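Local coordinates for protein CsoZ (PDB 6FF1) that probably binds copper ions and delivers them to partner proteins as a small metallochaperone of staphylococcal copper homeostasis, at residues Q20-I25 / H32-N37; S26-V31 / N54-E59. All blocks are in the same frame, centred on the assembly; numbering follows the deposited sequence.

Contact 1: Q20-I25 / H32-N37; sequences QLTERI and HQVNIN
Leu21 and Ile36 make the first of two purely apolar meetings between helix 15-26 and strand 31-36. CD1 of Ile36 comes in across the leucine at about a right angle and lies 3.7 Å from Leu21 CD2. The second pairs Ile25 with Val34, again nearly perpendicular: CG2 of Ile25, anti to its own backbone N, points its methyl at Val34 CG2 3.8 Å away. Thr22, on the more open flank of the helix, meets both strand residues, its CG2 passing Val34 CG1 and its OG1 lying 3.3 Å from Ile36 CD1.

The polar part is bridged by one water. It donates to Thr22 OG1 at 2.9 Å and accepts from the backbone N of Ile36 at 3.0 Å, so this edge-strand amide is satisfied from the helix side. Thr22 OG1 also hydrogen-bonds to Val18 O one helical turn earlier, which fixes the hydroxyl's rotation.

Segments 20-25 and 32-36 run nearly antiparallel (163°), their axes approaching to 8.6 Å, in the first alpha-beta step of the ferredoxin-like HMA fold. Deeper in, Ile25 rests on Val45 of strand 42-47, and both Leu21 and Ile25 touch Ile60 of helix 53-62.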
loop_
_atom_site.group_PDB
_atom_site.type_symbol
_atom_site.label_atom_id
_atom_site.label_comp_id
_atom_site.label_asym_id
_atom_site.label_seq_id
_atom_site.Cartn_x
_atom_site.Cartn_y
_atom_site.Cartn_z
ATOM N N GLN A 20 -5.634 -1.749 -8.762
ATOM C CA GLN A 20 -5.296 -0.343 -8.930
ATOM C C GLN A 20 -4.354 0.137 -7.832
ATOM O O GLN A 20 -3.358 0.817 -8.127
ATOM C CB GLN A 20 -6.528 0.532 -8.975
ATOM C CG GLN A 20 -6.266 2.045 -8.980
ATOM C CD GLN A 20 -5.432 2.612 -10.132
ATOM O OE1 GLN A 20 -4.893 1.882 -10.991
ATOM N NE2 GLN A 20 -5.285 3.944 -10.130
ATOM N N LEU A 21 -4.635 -0.205 -6.591
ATOM C CA LEU A 21 -3.800 0.245 -5.504
ATOM C C LEU A 21 -2.457 -0.436 -5.541
ATOM O O LEU A 21 -1.406 0.187 -5.284
ATOM C CB LEU A 21 -4.510 0.003 -4.188
ATOM C CG LEU A 21 -3.764 0.480 -2.953
ATOM C CD1 LEU A 21 -3.552 1.978 -2.979
ATOM C CD2 LEU A 21 -4.504 0.064 -1.701
ATOM N N THR A 22 -2.429 -1.727 -5.896
ATOM C CA THR A 22 -1.179 -2.414 -6.030
ATOM C C THR A 22 -0.284 -1.711 -7.035
ATOM O O THR A 22 0.916 -1.533 -6.798
ATOM C CB THR A 22 -1.372 -3.880 -6.391
ATOM O OG1 THR A 22 -2.132 -4.528 -5.353
ATOM C CG2 THR A 22 -0.081 -4.582 -6.535
ATOM N N GLU A 23 -0.828 -1.402 -8.195
ATOM C CA GLU A 23 -0.043 -0.765 -9.232
ATOM C C GLU A 23 0.446 0.615 -8.814
ATOM O O GLU A 23 1.616 0.927 -9.010
ATOM C CB GLU A 23 -0.882 -0.692 -10.537
ATOM C CG GLU A 23 -0.128 -0.106 -11.681
ATOM C CD GLU A 23 0.754 -1.104 -12.456
ATOM O OE1 GLU A 23 1.084 -2.186 -11.914
ATOM O OE2 GLU A 23 1.110 -0.803 -13.630
ATOM N N ARG A 24 -0.435 1.416 -8.259
ATOM C CA ARG A 24 -0.085 2.755 -7.829
ATOM C C ARG A 24 1.016 2.729 -6.767
ATOM O O ARG A 24 1.979 3.507 -6.867
ATOM C CB ARG A 24 -1.273 3.544 -7.367
ATOM C CG ARG A 24 -2.223 3.927 -8.475
ATOM C CD ARG A 24 -1.754 5.204 -9.145
ATOM N NE ARG A 24 -1.709 6.334 -8.258
ATOM C CZ ARG A 24 -1.239 7.514 -8.570
ATOM N NH1 ARG A 24 -0.874 7.782 -9.821
ATOM N NH2 ARG A 24 -1.190 8.496 -7.687
ATOM N N ILE A 25 0.882 1.880 -5.753
ATOM C CA ILE A 25 1.914 1.812 -4.767
ATOM C C ILE A 25 3.190 1.243 -5.368
ATOM O O ILE A 25 4.304 1.796 -5.173
ATOM C CB ILE A 25 1.478 0.997 -3.563
ATOM C CG1 ILE A 25 0.306 1.685 -2.854
ATOM C CG2 ILE A 25 2.647 0.777 -2.631
ATOM C CD1 ILE A 25 -0.255 0.846 -1.714
ATOM N N HIS A 32 9.322 -1.566 -3.953
ATOM C CA HIS A 32 9.655 -2.765 -4.684
ATOM C C HIS A 32 8.444 -3.718 -4.453
ATOM O O HIS A 32 7.403 -3.562 -5.023
ATOM C CB HIS A 32 11.051 -3.224 -4.275
ATOM C CG HIS A 32 12.074 -2.128 -4.353
ATOM N ND1 HIS A 32 12.179 -1.295 -5.443
ATOM C CD2 HIS A 32 12.993 -1.700 -3.468
ATOM C CE1 HIS A 32 13.132 -0.410 -5.231
ATOM N NE2 HIS A 32 13.662 -0.646 -4.048
ATOM N N GLN A 33 8.517 -4.589 -3.555
ATOM C CA GLN A 33 7.520 -5.642 -3.397
ATOM C C GLN A 33 6.245 -5.044 -2.779
ATOM O O GLN A 33 6.305 -4.290 -1.799
ATOM C CB GLN A 33 8.096 -6.775 -2.564
ATOM C CG GLN A 33 9.267 -7.555 -3.221
ATOM C CD GLN A 33 10.644 -7.158 -2.747
ATOM O OE1 GLN A 33 10.912 -5.990 -2.559
ATOM N NE2 GLN A 33 11.524 -8.117 -2.557
ATOM N N VAL A 34 5.081 -5.424 -3.289
ATOM C CA VAL A 34 3.806 -5.019 -2.749
ATOM C C VAL A 34 2.830 -6.197 -2.835
ATOM O O VAL A 34 2.761 -6.834 -3.876
ATOM C CB VAL A 34 3.157 -3.858 -3.520
ATOM C CG1 VAL A 34 1.770 -3.495 -2.978
ATOM C CG2 VAL A 34 4.073 -2.660 -3.555
ATOM N N ASN A 35 2.140 -6.483 -1.756
ATOM C CA ASN A 35 1.070 -7.468 -1.766
ATOM C C ASN A 35 -0.088 -6.967 -0.976
ATOM O O ASN A 35 0.116 -6.470 0.125
ATOM C CB ASN A 35 1.511 -8.789 -1.142
ATOM C CG ASN A 35 0.432 -9.805 -1.157
ATOM O OD1 ASN A 35 -0.243 -10.052 -0.140
ATOM N ND2 ASN A 35 0.245 -10.374 -2.319
ATOM N N ILE A 36 -1.287 -7.100 -1.502
ATOM C CA ILE A 36 -2.482 -6.702 -0.843
ATOM C C ILE A 36 -3.368 -7.925 -0.653
ATOM O O ILE A 36 -3.687 -8.596 -1.607
ATOM C CB ILE A 36 -3.211 -5.652 -1.582
ATOM C CG1 ILE A 36 -2.259 -4.455 -1.848
ATOM C CG2 ILE A 36 -4.463 -5.250 -0.837
ATOM C CD1 ILE A 36 -2.904 -3.234 -2.454
ATOM N N ASN A 37 -3.745 -8.193 0.587
ATOM C CA ASN A 37 -4.656 -9.279 0.923
ATOM C C ASN A 37 -6.039 -8.714 1.035
ATOM O O ASN A 37 -6.363 -7.947 1.945
ATOM C CB ASN A 37 -4.208 -9.928 2.199
ATOM C CG ASN A 37 -5.061 -11.120 2.620
ATOM O OD1 ASN A 37 -6.264 -11.077 2.560
ATOM N ND2 ASN A 37 -4.417 -12.125 3.160
HETATM O O HOH W 1 -1.436 -7.151 -4.453
#

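Contact 2: S26-V31 / N54-E59; sequences SNMIGV and NSIEKE
The type II beta turn from Met28 to Val31 carries the chain from helix 15-26 into strand 31-36, and here it packs against the early turns of helix 53-62, the second helix of the ferredoxin-like βαββαβ fold of heavy-metal-associated domains. The turn is closed by Val31 N bonding to Met28 O at 3.0 Å. Gly30 takes its third position with a positive phi of 97°, where a side chain would press on the carbonyl O of Ile29; its backbone also pairs with Glu48.

Two residues of the turn reach the helix. Met28, at the start of the turn, carries most of the contact. Its chain runs extended through chi2 and then bends at chi3 (68°), which lays the terminal methyl over the backbone of the helix at Ser55 and Ile56. SD passes beside Ile56 CG1 at 4.2 Å, while CE comes to 4.0 Å from that same atom and 3.8 Å from Ile56 N. All of this is van der Waals packing, with a thioether and its methyl laid against a helix surface that is part apolar and part polar.

Val31, at the end of the turn, meets Ile56 tip to tip: its CG2 lies 4.0 Å from Ile56 CD1. This is the buried side of the contact, where Ile25 and Tyr47 touch both side chains and Ile7 of strand 3-10 adds to the packing around Ile56. At the outer margin, the Ser55 hydroxyl stands between its backbone N and carbonyl carbon (chi1 63°), and Met28 CE touches Ser55 OG at 3.4 Å.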
loop_
_atom_site.group_PDB
_atom_site.type_symbol
_atom_site.label_atom_id
_atom_site.label_comp_id
_atom_site.label_asym_id
_atom_site.label_seq_id
_atom_site.Cartn_x
_atom_site.Cartn_y
_atom_site.Cartn_z
ATOM N N SER A 26 3.108 0.181 -6.144
ATOM C CA SER A 26 4.277 -0.471 -6.680
ATOM C C SER A 26 5.089 0.490 -7.545
ATOM O O SER A 26 6.292 0.386 -7.586
ATOM C CB SER A 26 3.907 -1.647 -7.594
ATOM O OG SER A 26 3.377 -2.688 -6.818
ATOM N N ASN A 27 4.427 1.336 -8.270
ATOM C CA ASN A 27 5.085 2.242 -9.196
ATOM C C ASN A 27 5.666 3.493 -8.597
ATOM O O ASN A 27 6.378 4.248 -9.277
ATOM C CB ASN A 27 4.193 2.570 -10.385
ATOM C CG ASN A 27 3.964 1.324 -11.287
ATOM O OD1 ASN A 27 4.641 0.317 -11.163
ATOM N ND2 ASN A 27 2.981 1.421 -12.112
ATOM N N MET A 28 5.447 3.689 -7.292
ATOM C CA MET A 28 6.168 4.731 -6.611
ATOM C C MET A 28 7.648 4.395 -6.627
ATOM O O MET A 28 8.053 3.267 -6.391
ATOM C CB MET A 28 5.685 4.830 -5.163
ATOM C CG MET A 28 4.277 5.286 -5.059
ATOM S SD MET A 28 3.698 5.190 -3.338
ATOM C CE MET A 28 4.620 6.394 -2.579
ATOM N N ILE A 29 8.474 5.408 -6.926
ATOM C CA ILE A 29 9.903 5.181 -6.903
ATOM C C ILE A 29 10.347 4.751 -5.517
ATOM O O ILE A 29 9.975 5.384 -4.543
ATOM C CB ILE A 29 10.694 6.372 -7.384
ATOM C CG1 ILE A 29 10.293 6.727 -8.809
ATOM C CG2 ILE A 29 12.192 6.079 -7.276
ATOM C CD1 ILE A 29 10.642 5.724 -9.842
ATOM N N GLY A 30 11.099 3.660 -5.432
ATOM C CA GLY A 30 11.553 3.127 -4.162
ATOM C C GLY A 30 10.716 2.015 -3.606
ATOM O O GLY A 30 11.143 1.361 -2.665
ATOM N N VAL A 31 9.504 1.839 -4.160
ATOM C CA VAL A 31 8.660 0.730 -3.696
ATOM C C VAL A 31 8.931 -0.481 -4.583
ATOM O O VAL A 31 8.735 -0.405 -5.788
ATOM C CB VAL A 31 7.173 1.079 -3.730
ATOM C CG1 VAL A 31 6.382 -0.161 -3.315
ATOM C CG2 VAL A 31 6.885 2.252 -2.790
ATOM N N ASN A 54 4.843 7.336 5.047
ATOM C CA ASN A 54 3.865 8.357 4.897
ATOM C C ASN A 54 3.358 8.531 3.472
ATOM O O ASN A 54 2.176 8.780 3.233
ATOM C CB ASN A 54 4.347 9.709 5.457
ATOM C CG ASN A 54 4.322 9.751 6.964
ATOM O OD1 ASN A 54 3.898 8.820 7.639
ATOM N ND2 ASN A 54 4.863 10.838 7.503
ATOM N N SER A 55 4.273 8.473 2.515
ATOM C CA SER A 55 3.870 8.675 1.102
ATOM C C SER A 55 3.061 7.455 0.596
ATOM O O SER A 55 2.137 7.640 -0.164
ATOM C CB SER A 55 5.075 8.959 0.196
ATOM O OG SER A 55 6.029 7.887 0.121
ATOM N N ILE A 56 3.396 6.259 1.060
ATOM C CA ILE A 56 2.592 5.075 0.705
ATOM C C ILE A 56 1.201 5.193 1.279
ATOM O O ILE A 56 0.193 4.955 0.639
ATOM C CB ILE A 56 3.316 3.842 1.167
ATOM C CG1 ILE A 56 4.617 3.666 0.412
ATOM C CG2 ILE A 56 2.435 2.616 0.981
ATOM C CD1 ILE A 56 5.559 2.634 1.007
ATOM N N GLU A 57 1.162 5.574 2.564
ATOM C CA GLU A 57 -0.118 5.766 3.212
ATOM C C GLU A 57 -0.974 6.848 2.579
ATOM O O GLU A 57 -2.179 6.716 2.487
ATOM C CB GLU A 57 0.082 5.997 4.717
ATOM C CG GLU A 57 0.676 4.726 5.342
ATOM C CD GLU A 57 0.849 4.792 6.800
ATOM O OE1 GLU A 57 1.112 5.948 7.309
ATOM O OE2 GLU A 57 0.666 3.725 7.429
ATOM N N LYS A 58 -0.325 7.913 2.120
ATOM C CA LYS A 58 -1.060 8.955 1.466
ATOM C C LYS A 58 -1.754 8.407 0.212
ATOM O O LYS A 58 -2.878 8.787 -0.082
ATOM C CB LYS A 58 -0.131 10.101 1.118
ATOM C CG LYS A 58 -0.805 11.196 0.314
ATOM C CD LYS A 58 0.079 12.404 0.040
ATOM C CE LYS A 58 -0.717 13.558 -0.560
ATOM N NZ LYS A 58 -1.200 13.285 -1.922
ATOM N N GLU A 59 -1.078 7.552 -0.533
ATOM C CA GLU A 59 -1.715 6.964 -1.715
ATOM C C GLU A 59 -2.920 6.123 -1.354
ATOM O O GLU A 59 -3.960 6.189 -2.019
ATOM C CB GLU A 59 -0.731 6.133 -2.498
ATOM C CG GLU A 59 -1.316 5.485 -3.742
ATOM C CD GLU A 59 -1.863 6.459 -4.752
ATOM O OE1 GLU A 59 -1.326 7.566 -4.898
ATOM O OE2 GLU A 59 -2.783 6.138 -5.536
#

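Overall arrangement
Three of the segments follow one another in sequence, 20-25, 26-31 and 32-37; the fourth, 54-59, comes from helix 53-62. Contact 1 lays helix 15-26 along the edge strand 31-36, and contact 2 props the turn joining those elements against helix 53-62. Each is partly buried, with two touching residues in the core and the others nearer the surface. Branched aliphatic side chains do most of the work in contact 1, helped by a bridging water, whereas contact 2 leans on one long, unbranched methionine. Their cores merge where Ile25 CG2 meets Ile56 CG2 at 4.1 Å. On the outside the helices are tied by charge instead, through the salt bridge from Arg24 NE to Glu59 OE2 (2.9 Å).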